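PDB 4TLV: ADP-ribosylating toxin CARDS from Mycoplasma pneumoniae, which transfers ADP-ribose from NAD(+) to multiple target proteins and causes cytoplasmic vacuoles in mammalian cells, acting as the bacterium's main virulence factor. Local coordinates for residues Q332-L337 / S353-N358; D318-I323 / R435-F440; L40-G45 / S210-A215. All blocks are in the same frame, centred on the assembly; numbering follows the deposited sequence.

Contact 1: Q332-L337 / S353-N358; sequences QISLSL and SVSAVN
At the open end of the antiparallel beta hairpin of strands 335-340 and 348-354, Ser336 pairs with Ser353 and Leu335 with Val354. The Ser336-Ser353 pair is hydrogen-bonded in both directions: Ser336 N gives to Ser353 O (2.9 Å), and Ser353 N returns a bond to Ser336 O (3.0 Å). Next to it, Leu335 and Val354 form a non-hydrogen-bonded pair. Ser355 N then reaches Ser334 O at 2.9 Å, nearly straight at its hydrogen (176°) but well above the carbonyl plane. The hairpin belongs to D2, a beta-trefoil domain, and here its two strands begin to separate. Three serine hydroxyls meet in this buried corner. Ser355 OG, beside its own backbone N (chi1 -52°), lies 2.8 Å from Ser334 OG and 2.7 Å from Ser336 OG, hydrogen-bonded to both, so its rotation is fixed from two sides. The Ser353 hydroxyl instead bonds Thr338 OG1. Away from the serines, Ile333 and Val354 cross at about a right angle, CD1 of Ile333 meeting CG2 of Val354 at 3.9 Å, while Leu335 CD2 lies against the Ser353 carbonyl. Phe441, in the first strand of D3, packs on Val354, and Leu352 touches Leu335.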
ATOM      1  N   GLN A 332     -15.756  -0.006  13.262  1.00 16.84           N
ATOM      2  CA  GLN A 332     -15.123  -0.887  12.287  1.00 15.78           C
ATOM      3  C   GLN A 332     -13.890  -0.307  11.585  1.00 16.80           C
ATOM      4  O   GLN A 332     -13.546  -0.731  10.492  1.00 15.86           O
ATOM      5  CB  GLN A 332     -16.143  -1.378  11.256  1.00 15.60           C
ATOM      6  CG  GLN A 332     -17.376  -2.022  11.870  1.00 16.39           C
ATOM      7  CD  GLN A 332     -18.488  -2.197  10.855  1.00 17.53           C
ATOM      8  OE1 GLN A 332     -19.017  -1.221  10.320  1.00 17.50           O
ATOM      9  NE2 GLN A 332     -18.823  -3.446  10.557  1.00 17.41           N
ATOM     10  N   ILE A 333     -13.205   0.640  12.209  1.00 16.20           N
ATOM     11  CA  ILE A 333     -11.953   1.079  11.611  1.00 16.77           C
ATOM     12  C   ILE A 333     -10.734   0.548  12.365  1.00 14.28           C
ATOM     13  O   ILE A 333     -10.795   0.213  13.550  1.00 15.60           O
ATOM     14  CB  ILE A 333     -11.858   2.596  11.397  1.00 26.25           C
ATOM     15  CG1 ILE A 333     -11.955   3.323  12.723  1.00 21.38           C
ATOM     16  CG2 ILE A 333     -12.909   3.099  10.364  1.00 16.68           C
ATOM     17  CD1 ILE A 333     -12.315   4.771  12.561  1.00 27.42           C
ATOM     18  N   SER A 334      -9.646   0.443  11.623  1.00 14.01           N
ATOM     19  CA  SER A 334      -8.367  -0.045  12.110  1.00 13.24           C
ATOM     20  C   SER A 334      -7.505   1.180  12.390  1.00 13.98           C
ATOM     21  O   SER A 334      -7.639   2.194  11.706  1.00 13.47           O
ATOM     22  CB  SER A 334      -7.719  -0.897  11.014  1.00 13.24           C
ATOM     23  OG  SER A 334      -6.387  -1.240  11.345  1.00 16.11           O
ATOM     24  N   LEU A 335      -6.654   1.096  13.411  1.00 10.70           N
ATOM     25  CA  LEU A 335      -5.750   2.188  13.771  1.00 12.32           C
ATOM     26  C   LEU A 335      -4.280   1.772  13.684  1.00 12.38           C
ATOM     27  O   LEU A 335      -3.932   0.650  14.047  1.00 13.82           O
ATOM     28  CB  LEU A 335      -6.055   2.666  15.191  1.00 14.01           C
ATOM     29  CG  LEU A 335      -7.469   3.232  15.397  1.00 17.79           C
ATOM     30  CD1 LEU A 335      -7.822   3.248  16.902  1.00 16.25           C
ATOM     31  CD2 LEU A 335      -7.604   4.624  14.762  1.00 14.64           C
ATOM     32  N   SER A 336      -3.434   2.695  13.221  1.00  9.11           N
ATOM     33  CA  SER A 336      -2.006   2.448  12.986  1.00 11.83           C
ATOM     34  C   SER A 336      -1.157   3.531  13.646  1.00 12.00           C
ATOM     35  O   SER A 336      -1.594   4.678  13.766  1.00 12.44           O
ATOM     36  CB  SER A 336      -1.711   2.471  11.475  1.00  9.64           C
ATOM     37  OG  SER A 336      -2.268   1.346  10.828  1.00 14.72           O
ATOM     38  N   LEU A 337       0.044   3.155  14.080  1.00 12.39           N
ATOM     39  CA  LEU A 337       1.040   4.102  14.563  1.00 13.48           C
ATOM     40  C   LEU A 337       1.377   5.085  13.462  1.00 14.46           C
ATOM     41  O   LEU A 337       1.658   4.690  12.324  1.00 13.31           O
ATOM     42  CB  LEU A 337       2.313   3.362  14.994  1.00 12.21           C
ATOM     43  CG  LEU A 337       2.343   2.941  16.467  1.00 15.03           C
ATOM     44  CD1 LEU A 337       1.169   2.076  16.863  1.00 12.21           C
ATOM     45  CD2 LEU A 337       3.678   2.258  16.804  1.00 15.25           C
ATOM     46  N   SER A 353      -3.671   6.877  14.135  1.00 14.81           N
ATOM     47  CA  SER A 353      -4.667   7.398  13.207  1.00 14.77           C
ATOM     48  C   SER A 353      -5.253   6.264  12.367  1.00 15.24           C
ATOM     49  O   SER A 353      -4.777   5.131  12.421  1.00 14.07           O
ATOM     50  CB  SER A 353      -4.113   8.523  12.323  1.00 18.16           C
ATOM     51  OG  SER A 353      -3.175   8.026  11.410  1.00 20.24           O
ATOM     52  N   VAL A 354      -6.306   6.564  11.618  1.00 14.76           N
ATOM     53  CA  VAL A 354      -6.985   5.550  10.812  1.00 13.16           C
ATOM     54  C   VAL A 354      -5.998   4.906   9.824  1.00 10.70           C
ATOM     55  O   VAL A 354      -5.327   5.607   9.063  1.00 11.36           O
ATOM     56  CB  VAL A 354      -8.188   6.159  10.068  1.00 15.22           C
ATOM     57  CG1 VAL A 354      -8.795   5.164   9.056  1.00 11.38           C
ATOM     58  CG2 VAL A 354      -9.253   6.577  11.072  1.00 16.37           C
ATOM     59  N   SER A 355      -5.910   3.577   9.847  1.00 12.14           N
ATOM     60  CA  SER A 355      -4.979   2.857   8.960  1.00 10.99           C
ATOM     61  C   SER A 355      -5.271   3.167   7.503  1.00 10.45           C
ATOM     62  O   SER A 355      -6.401   3.022   7.059  1.00 11.74           O
ATOM     63  CB  SER A 355      -5.096   1.335   9.178  1.00 11.05           C
ATOM     64  OG  SER A 355      -4.969   0.992  10.548  1.00 12.58           O
ATOM     65  N   ALA A 356      -4.252   3.571   6.748  1.00 11.21           N
ATOM     66  CA  ALA A 356      -4.437   3.979   5.358  1.00 12.26           C
ATOM     67  C   ALA A 356      -3.278   3.435   4.556  1.00 13.72           C
ATOM     68  O   ALA A 356      -2.127   3.591   4.958  1.00 11.84           O
ATOM     69  CB  ALA A 356      -4.439   5.498   5.250  1.00 12.62           C
ATOM     70  N   VAL A 357      -3.570   2.833   3.410  1.00 11.08           N
ATOM     71  CA  VAL A 357      -2.522   2.149   2.658  1.00 10.27           C
ATOM     72  C   VAL A 357      -1.556   3.110   1.988  1.00 13.53           C
ATOM     73  O   VAL A 357      -0.456   2.714   1.615  1.00 11.73           O
ATOM     74  CB  VAL A 357      -3.093   1.173   1.616  1.00 10.11           C
ATOM     75  CG1 VAL A 357      -3.877   0.064   2.309  1.00 11.32           C
ATOM     76  CG2 VAL A 357      -3.964   1.913   0.601  1.00 12.56           C
ATOM     77  N   ASN A 358      -1.974   4.365   1.822  1.00 10.72           N
ATOM     78  CA  ASN A 358      -1.157   5.344   1.129  1.00 12.23           C
ATOM     79  C   ASN A 358      -0.519   6.380   2.044  1.00 14.65           C
ATOM     80  O   ASN A 358       0.075   7.326   1.564  1.00 18.20           O
ATOM     81  CB  ASN A 358      -1.964   6.059   0.028  1.00 11.90           C
ATOM     82  CG  ASN A 358      -3.224   6.738   0.570  1.00 14.10           C
ATOM     83  OD1 ASN A 358      -3.854   6.246   1.511  1.00 12.41           O
ATOM     84  ND2 ASN A 358      -3.595   7.875  -0.027  1.00 10.82           N
TER

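Contact 2: D318-I323 / R435-F440; sequences DVYQRI and RAASTF
Ala437 CB presses against the edge of the Tyr320 ring, near its plane, 3.4 Å from CE2, and also meets CG2 of Val319 at 4.3 Å. Tyr320 and Phe440 cross at about a right angle; the tyrosine OH lies in the plane of the phenylalanine ring, at its edge, 3.4 Å from CD2. Tyr320 CG lies over one face of the Arg322 guanidinium, offset toward its rim; this group opens the polar side. Its chain bends at chi3 (-66°), and NE and NH2 both grip Asp318 OD2 in a side-on salt bridge, NE at 2.8 Å on the syn lone pair. NH2 also donates to Thr439 O (2.9 Å, 163° at the hydrogen), in the guanidinium plane, so a buried charge is held flat across the two segments. Asp318 OD1 takes Arg322 N at 3.0 Å from above the carboxylate plane, bracing the type I turn 318-321. Two waters extend the network: one links Asp318 OD2 to Ser438 N, the other Arg322 NH1 to Thr439 OG1. The turn joins strands 315-317 and 323-325 of the D2 trefoil, Arg435 pairs by its backbone with Trp317, and residues 435-440 run on into strand 441-443 of D3.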
ATOM      1  N   ASP A 318       2.291  -4.869   9.038  1.00 11.00           N
ATOM      2  CA  ASP A 318       1.725  -5.439   7.803  1.00 11.53           C
ATOM      3  C   ASP A 318       2.528  -5.107   6.534  1.00 12.08           C
ATOM      4  O   ASP A 318       3.537  -4.414   6.589  1.00  9.32           O
ATOM      5  CB  ASP A 318       0.232  -5.066   7.641  1.00  9.28           C
ATOM      6  CG  ASP A 318       0.011  -3.595   7.248  1.00  8.63           C
ATOM      7  OD1 ASP A 318       0.933  -2.927   6.732  1.00  9.94           O
ATOM      8  OD2 ASP A 318      -1.120  -3.107   7.444  1.00 12.39           O
ATOM      9  N   VAL A 319       2.077  -5.619   5.389  1.00  9.53           N
ATOM     10  CA  VAL A 319       2.842  -5.503   4.151  1.00  9.59           C
ATOM     11  C   VAL A 319       2.804  -4.106   3.544  1.00  8.35           C
ATOM     12  O   VAL A 319       3.561  -3.822   2.616  1.00  9.73           O
ATOM     13  CB  VAL A 319       2.342  -6.497   3.086  1.00 11.01           C
ATOM     14  CG1 VAL A 319       2.870  -7.911   3.391  1.00 12.47           C
ATOM     15  CG2 VAL A 319       0.810  -6.465   3.022  1.00 10.07           C
ATOM     16  N   TYR A 320       1.951  -3.234   4.087  1.00  8.78           N
ATOM     17  CA  TYR A 320       1.981  -1.810   3.723  1.00  8.34           C
ATOM     18  C   TYR A 320       2.959  -1.073   4.633  1.00 11.39           C
ATOM     19  O   TYR A 320       3.080   0.144   4.568  1.00 13.12           O
ATOM     20  CB  TYR A 320       0.579  -1.188   3.852  1.00 10.89           C
ATOM     21  CG  TYR A 320      -0.408  -1.770   2.873  1.00 10.76           C
ATOM     22  CD1 TYR A 320      -0.370  -1.421   1.534  1.00 12.67           C
ATOM     23  CD2 TYR A 320      -1.358  -2.679   3.281  1.00 11.79           C
ATOM     24  CE1 TYR A 320      -1.263  -1.980   0.619  1.00 13.91           C
ATOM     25  CE2 TYR A 320      -2.246  -3.234   2.379  1.00 13.08           C
ATOM     26  CZ  TYR A 320      -2.188  -2.879   1.049  1.00 16.20           C
ATOM     27  OH  TYR A 320      -3.085  -3.424   0.155  1.00 20.87           O
ATOM     28  N   GLN A 321       3.657  -1.837   5.470  1.00 10.38           N
ATOM     29  CA  GLN A 321       4.612  -1.298   6.446  1.00  9.47           C
ATOM     30  C   GLN A 321       3.982  -0.641   7.681  1.00  9.61           C
ATOM     31  O   GLN A 321       4.674   0.058   8.422  1.00  9.69           O
ATOM     32  CB  GLN A 321       5.616  -0.327   5.788  1.00 11.47           C
ATOM     33  CG  GLN A 321       6.502  -0.960   4.729  1.00 13.29           C
ATOM     34  CD  GLN A 321       7.569  -0.000   4.194  1.00 14.51           C
ATOM     35  OE1 GLN A 321       7.422   0.405   2.946  1.00 13.99           O
ATOM     36  NE2 GLN A 321       8.507   0.383   4.912  1.00 13.02           N
ATOM     37  N   ARG A 322       2.690  -0.873   7.916  1.00  9.71           N
ATOM     38  CA  ARG A 322       2.005  -0.214   9.015  1.00 11.60           C
ATOM     39  C   ARG A 322       2.103  -1.049  10.272  1.00 10.85           C
ATOM     40  O   ARG A 322       2.084  -2.277  10.218  1.00 10.59           O
ATOM     41  CB  ARG A 322       0.533   0.014   8.679  1.00 11.30           C
ATOM     42  CG  ARG A 322       0.306   0.765   7.353  1.00 11.62           C
ATOM     43  CD  ARG A 322      -1.205   0.872   7.058  1.00  9.40           C
ATOM     44  NE  ARG A 322      -1.804  -0.430   6.797  1.00  9.78           N
ATOM     45  CZ  ARG A 322      -3.017  -0.594   6.271  1.00 14.06           C
ATOM     46  NH1 ARG A 322      -3.744   0.471   5.953  1.00  8.83           N
ATOM     47  NH2 ARG A 322      -3.525  -1.820   6.093  1.00 10.94           N
ATOM     48  N   ILE A 323       2.216  -0.385  11.409  1.00 11.25           N
ATOM     49  CA  ILE A 323       2.101  -1.092  12.680  1.00 10.03           C
ATOM     50  C   ILE A 323       0.695  -0.829  13.211  1.00 12.97           C
ATOM     51  O   ILE A 323       0.378   0.300  13.596  1.00 12.17           O
ATOM     52  CB  ILE A 323       3.158  -0.580  13.694  1.00 10.59           C
ATOM     53  CG1 ILE A 323       4.563  -0.778  13.127  1.00 13.46           C
ATOM     54  CG2 ILE A 323       2.997  -1.286  15.038  1.00 11.22           C
ATOM     55  CD1 ILE A 323       5.648   0.044  13.853  1.00 17.97           C
ATOM     56  N   ARG A 435       3.119  -9.084   7.818  1.00  8.62           N
ATOM     57  CA  ARG A 435       2.040 -10.044   7.615  1.00 10.36           C
ATOM     58  C   ARG A 435       1.016  -9.447   6.651  1.00 12.13           C
ATOM     59  O   ARG A 435       1.030  -8.243   6.383  1.00  8.97           O
ATOM     60  CB  ARG A 435       1.349 -10.372   8.944  1.00 10.15           C
ATOM     61  CG  ARG A 435       0.498  -9.227   9.526  1.00 11.70           C
ATOM     62  CD  ARG A 435      -0.510  -9.736  10.617  1.00 11.61           C
ATOM     63  NE  ARG A 435       0.198 -10.375  11.735  1.00 16.49           N
ATOM     64  CZ  ARG A 435      -0.382 -10.854  12.835  1.00 20.02           C
ATOM     65  NH1 ARG A 435      -1.691 -10.748  12.995  1.00 12.09           N
ATOM     66  NH2 ARG A 435       0.367 -11.415  13.792  1.00 19.63           N
ATOM     67  N   ALA A 436       0.135 -10.291   6.128  1.00 10.88           N
ATOM     68  CA  ALA A 436      -0.924  -9.818   5.245  1.00 13.65           C
ATOM     69  C   ALA A 436      -1.792  -8.772   5.959  1.00 12.85           C
ATOM     70  O   ALA A 436      -2.002  -8.838   7.166  1.00 11.90           O
ATOM     71  CB  ALA A 436      -1.777 -11.003   4.735  1.00 10.84           C
ATOM     72  N   ALA A 437      -2.283  -7.804   5.198  1.00 11.63           N
ATOM     73  CA  ALA A 437      -3.063  -6.705   5.740  1.00 13.39           C
ATOM     74  C   ALA A 437      -4.503  -7.119   6.015  1.00 13.67           C
ATOM     75  O   ALA A 437      -5.000  -8.067   5.421  1.00 15.18           O
ATOM     76  CB  ALA A 437      -3.032  -5.532   4.765  1.00 10.84           C
ATOM     77  N   SER A 438      -5.173  -6.397   6.907  1.00 11.82           N
ATOM     78  CA  SER A 438      -6.546  -6.746   7.287  1.00 14.60           C
ATOM     79  C   SER A 438      -7.572  -5.695   6.878  1.00 13.04           C
ATOM     80  O   SER A 438      -8.767  -5.989   6.826  1.00 15.07           O
ATOM     81  CB  SER A 438      -6.647  -7.007   8.787  1.00 17.16           C
ATOM     82  OG  SER A 438      -6.518  -5.796   9.505  1.00 20.75           O
ATOM     83  N   THR A 439      -7.107  -4.478   6.608  1.00 12.07           N
ATOM     84  CA  THR A 439      -7.965  -3.435   6.036  1.00 13.66           C
ATOM     85  C   THR A 439      -7.260  -2.714   4.905  1.00 14.20           C
ATOM     86  O   THR A 439      -6.024  -2.666   4.847  1.00 12.41           O
ATOM     87  CB  THR A 439      -8.443  -2.401   7.077  1.00 11.25           C
ATOM     88  OG1 THR A 439      -7.328  -1.630   7.558  1.00 12.50           O
ATOM     89  CG2 THR A 439      -9.198  -3.104   8.241  1.00 11.61           C
ATOM     90  N   PHE A 440      -8.056  -2.152   4.002  1.00 11.14           N
ATOM     91  CA  PHE A 440      -7.522  -1.606   2.760  1.00 11.46           C
ATOM     92  C   PHE A 440      -8.128  -0.239   2.452  1.00 10.65           C
ATOM     93  O   PHE A 440      -8.724  -0.028   1.396  1.00 16.27           O
ATOM     94  CB  PHE A 440      -7.798  -2.601   1.641  1.00 11.40           C
ATOM     95  CG  PHE A 440      -7.270  -3.976   1.935  1.00 12.41           C
ATOM     96  CD1 PHE A 440      -8.042  -4.900   2.626  1.00 13.33           C
ATOM     97  CD2 PHE A 440      -5.996  -4.336   1.547  1.00 11.01           C
ATOM     98  CE1 PHE A 440      -7.562  -6.165   2.909  1.00 17.13           C
ATOM     99  CE2 PHE A 440      -5.503  -5.609   1.835  1.00 14.11           C
ATOM    100  CZ  PHE A 440      -6.279  -6.514   2.522  1.00 13.42           C
TER
HETATM  101  O   HOH W   1      -3.628  -4.334   8.112  1.00 12.80           O
HETATM  102  O   HOH W   2      -6.598   0.450   5.816  1.00 13.15           O

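Contact 3: L40-G45 / S210-A215; sequences LSTNFG and SIPQAA
Thr42 reaches Ala214 O and the Pro212 ring with OG1 beside its backbone N (chi1 -51°) and CG2 opposite that N, beside the carbonyl carbon, which lets both branches face the two partners. In Leu40, CG likewise lies beside the backbone N (chi1 -58°), and the extended chain carries CD1 to the proline.

This is the junction between the end of helix 35-40 and the start of strand 214-219, the middle strand of a three-stranded antiparallel sheet. The first segment belongs to the mono-ADP-ribosyltransferase domain, whose sequence is of the pertussis toxin S1 family; the second belongs to a region inferred to form the NAD(+)-binding pocket. Ser41, with positive phi, takes the chain out of the helix, and its hydroxyl bonds Leu228 N.

On the apolar side, Leu40 crosses Pro212 at about a right angle, with CD1 4.0 Å from the ring CG. Its CB meets Ala215 CB at 3.8 Å, and its carbonyl O lies 3.3 Å from Ala215 CA. A backbone hydrogen bond between Leu40 and Ser216 ties the helix end to the strand one residue further on, while Ala215 pairs with Tyr257 of the neighbouring strand 253-258. Phe36 and Glu37, from the preceding helical turn, also touch Pro212.

Thr42 makes the polar link. Pro212 CB lies 3.7 Å from its CG2, so the methyl rests on the ring that its hydroxyl also touches. The hydroxyl donates to Ala214 O, the OG1-O distance being 2.8 Å and the C=O...OG1 angle 162°.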
ATOM      1  N   LEU A  40      -2.342 -11.659 -12.403  1.00 10.84           N
ATOM      2  CA  LEU A  40      -2.832 -12.911 -11.817  1.00 13.33           C
ATOM      3  C   LEU A  40      -1.923 -14.115 -12.073  1.00 11.46           C
ATOM      4  O   LEU A  40      -2.237 -15.239 -11.668  1.00 13.71           O
ATOM      5  CB  LEU A  40      -4.249 -13.209 -12.329  1.00 11.61           C
ATOM      6  CG  LEU A  40      -5.303 -12.142 -12.052  1.00 14.98           C
ATOM      7  CD1 LEU A  40      -6.606 -12.488 -12.772  1.00 15.08           C
ATOM      8  CD2 LEU A  40      -5.525 -12.048 -10.541  1.00 13.05           C
ATOM      9  N   SER A  41      -0.806 -13.883 -12.760  1.00 12.59           N
ATOM     10  CA  SER A  41       0.159 -14.941 -13.079  1.00 12.00           C
ATOM     11  C   SER A  41      -0.491 -16.137 -13.793  1.00 15.26           C
ATOM     12  O   SER A  41      -0.124 -17.285 -13.555  1.00 14.93           O
ATOM     13  CB  SER A  41       0.916 -15.424 -11.833  1.00 12.90           C
ATOM     14  OG  SER A  41       1.577 -14.351 -11.156  1.00 11.55           O
ATOM     15  N   THR A  42      -1.457 -15.856 -14.659  1.00 14.11           N
ATOM     16  CA  THR A  42      -2.137 -16.898 -15.428  1.00 17.73           C
ATOM     17  C   THR A  42      -1.174 -17.601 -16.380  1.00 14.48           C
ATOM     18  O   THR A  42      -0.485 -16.942 -17.158  1.00 15.63           O
ATOM     19  CB  THR A  42      -3.256 -16.301 -16.283  1.00 15.66           C
ATOM     20  OG1 THR A  42      -4.087 -15.488 -15.459  1.00 15.40           O
ATOM     21  CG2 THR A  42      -4.098 -17.418 -16.937  1.00 19.09           C
ATOM     22  N   ASN A  43      -1.151 -18.936 -16.339  1.00 17.82           N
ATOM     23  CA  ASN A  43      -0.251 -19.716 -17.200  1.00 20.08           C
ATOM     24  C   ASN A  43       1.113 -19.043 -17.262  1.00 19.83           C
ATOM     25  O   ASN A  43       1.612 -18.717 -18.346  1.00 19.00           O
ATOM     26  CB  ASN A  43      -0.811 -19.838 -18.625  1.00 23.52           C
ATOM     27  CG  ASN A  43      -2.162 -20.534 -18.675  1.00 32.89           C
ATOM     28  OD1 ASN A  43      -2.385 -21.472 -17.764  1.00 38.51           O
ATOM     29  ND2 ASN A  43      -2.999 -20.226 -19.530  1.00 38.58           N
ATOM     30  N   PHE A  44       1.709 -18.852 -16.087  1.00 16.14           N
ATOM     31  CA  PHE A  44       2.872 -17.991 -15.912  1.00 15.54           C
ATOM     32  C   PHE A  44       4.044 -18.347 -16.810  1.00 20.55           C
ATOM     33  O   PHE A  44       4.373 -19.525 -17.006  1.00 15.35           O
ATOM     34  CB  PHE A  44       3.325 -18.040 -14.443  1.00 14.08           C
ATOM     35  CG  PHE A  44       4.475 -17.136 -14.133  1.00 15.83           C
ATOM     36  CD1 PHE A  44       4.292 -15.757 -14.083  1.00 13.51           C
ATOM     37  CD2 PHE A  44       5.735 -17.655 -13.874  1.00 15.53           C
ATOM     38  CE1 PHE A  44       5.361 -14.908 -13.776  1.00 13.64           C
ATOM     39  CE2 PHE A  44       6.806 -16.808 -13.570  1.00 14.95           C
ATOM     40  CZ  PHE A  44       6.615 -15.440 -13.525  1.00 12.09           C
ATOM     41  N   GLY A  45       4.687 -17.318 -17.346  1.00 16.87           N
ATOM     42  CA  GLY A  45       5.937 -17.521 -18.050  1.00 16.94           C
ATOM     43  C   GLY A  45       5.952 -16.932 -19.440  1.00 17.01           C
ATOM     44  O   GLY A  45       6.933 -17.112 -20.153  1.00 16.84           O
ATOM     45  N   SER A 210      -9.081  -9.285 -22.531  1.00 25.46           N
ATOM     46  CA  SER A 210      -9.201 -10.726 -22.395  1.00 28.23           C
ATOM     47  C   SER A 210      -8.961 -11.112 -20.943  1.00 26.45           C
ATOM     48  O   SER A 210      -7.817 -11.154 -20.491  1.00 28.88           O
ATOM     49  CB  SER A 210      -8.187 -11.451 -23.277  1.00 26.54           C
ATOM     50  OG  SER A 210      -8.389 -11.138 -24.643  1.00 39.03           O
ATOM     51  N   ILE A 211     -10.038 -11.399 -20.225  1.00 23.80           N
ATOM     52  CA  ILE A 211      -9.959 -11.766 -18.816  1.00 19.54           C
ATOM     53  C   ILE A 211      -9.772 -13.265 -18.669  1.00 25.38           C
ATOM     54  O   ILE A 211     -10.588 -14.040 -19.167  1.00 22.30           O
ATOM     55  CB  ILE A 211     -11.249 -11.363 -18.075  1.00 19.19           C
ATOM     56  CG1 ILE A 211     -11.700  -9.965 -18.510  1.00 20.98           C
ATOM     57  CG2 ILE A 211     -11.057 -11.471 -16.562  1.00 20.92           C
ATOM     58  CD1 ILE A 211     -10.697  -8.842 -18.193  1.00 21.22           C
ATOM     59  N   PRO A 212      -8.711 -13.683 -17.957  1.00 17.71           N
ATOM     60  CA  PRO A 212      -8.414 -15.105 -17.792  1.00 18.55           C
ATOM     61  C   PRO A 212      -9.356 -15.784 -16.789  1.00 18.34           C
ATOM     62  O   PRO A 212      -9.957 -15.120 -15.946  1.00 20.55           O
ATOM     63  CB  PRO A 212      -6.977 -15.102 -17.262  1.00 21.28           C
ATOM     64  CG  PRO A 212      -6.854 -13.800 -16.532  1.00 19.87           C
ATOM     65  CD  PRO A 212      -7.731 -12.814 -17.269  1.00 20.98           C
ATOM     66  N   GLN A 213      -9.470 -17.101 -16.879  1.00 21.17           N
ATOM     67  CA  GLN A 213     -10.347 -17.838 -15.979  1.00 23.28           C
ATOM     68  C   GLN A 213      -9.637 -18.271 -14.706  1.00 23.46           C
ATOM     69  O   GLN A 213     -10.290 -18.640 -13.728  1.00 19.97           O
ATOM     70  CB  GLN A 213     -10.923 -19.059 -16.692  1.00 29.65           C
ATOM     71  CG  GLN A 213     -11.857 -18.685 -17.834  1.00 36.44           C
ATOM     72  CD  GLN A 213     -12.425 -19.895 -18.531  1.00 49.17           C
ATOM     73  OE1 GLN A 213     -11.725 -20.583 -19.274  1.00 48.71           O
ATOM     74  NE2 GLN A 213     -13.705 -20.170 -18.289  1.00 52.64           N
ATOM     75  N   ALA A 214      -8.307 -18.236 -14.721  1.00 21.55           N
ATOM     76  CA  ALA A 214      -7.526 -18.777 -13.607  1.00 22.16           C
ATOM     77  C   ALA A 214      -6.346 -17.897 -13.198  1.00 17.96           C
ATOM     78  O   ALA A 214      -5.882 -17.045 -13.970  1.00 17.12           O
ATOM     79  CB  ALA A 214      -7.042 -20.175 -13.933  1.00 21.45           C
ATOM     80  N   ALA A 215      -5.849 -18.142 -11.986  1.00 16.93           N
ATOM     81  CA  ALA A 215      -4.740 -17.378 -11.410  1.00 17.47           C
ATOM     82  C   ALA A 215      -3.765 -18.297 -10.696  1.00 17.37           C
ATOM     83  O   ALA A 215      -4.103 -19.431 -10.358  1.00 20.13           O
ATOM     84  CB  ALA A 215      -5.264 -16.319 -10.446  1.00 17.38           C
TER

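In the fold
Contact 3 closes first along the chain, in the N-terminal catalytic part; contacts 1 and 2 follow in D2 and at its border with D3. Segment 318-323 precedes both segments of contact 1, and 435-440 follows them, so contact 2 encloses contact 1 in sequence. Their centres are about 10 Å apart and they touch: Leu337 N probably bonds Ile323 O, and the Arg322 guanidinium packs against the backbone of 355-357. Contact 1 lies wholly within D2, whereas contact 2 ties a D2 turn to the segment that leads into D3. Contact 3 is separate, its centre about 25 Å from that of contact 2 and 32 Å from that of contact 1, and instead joins helix 35-40 to strand 214-219.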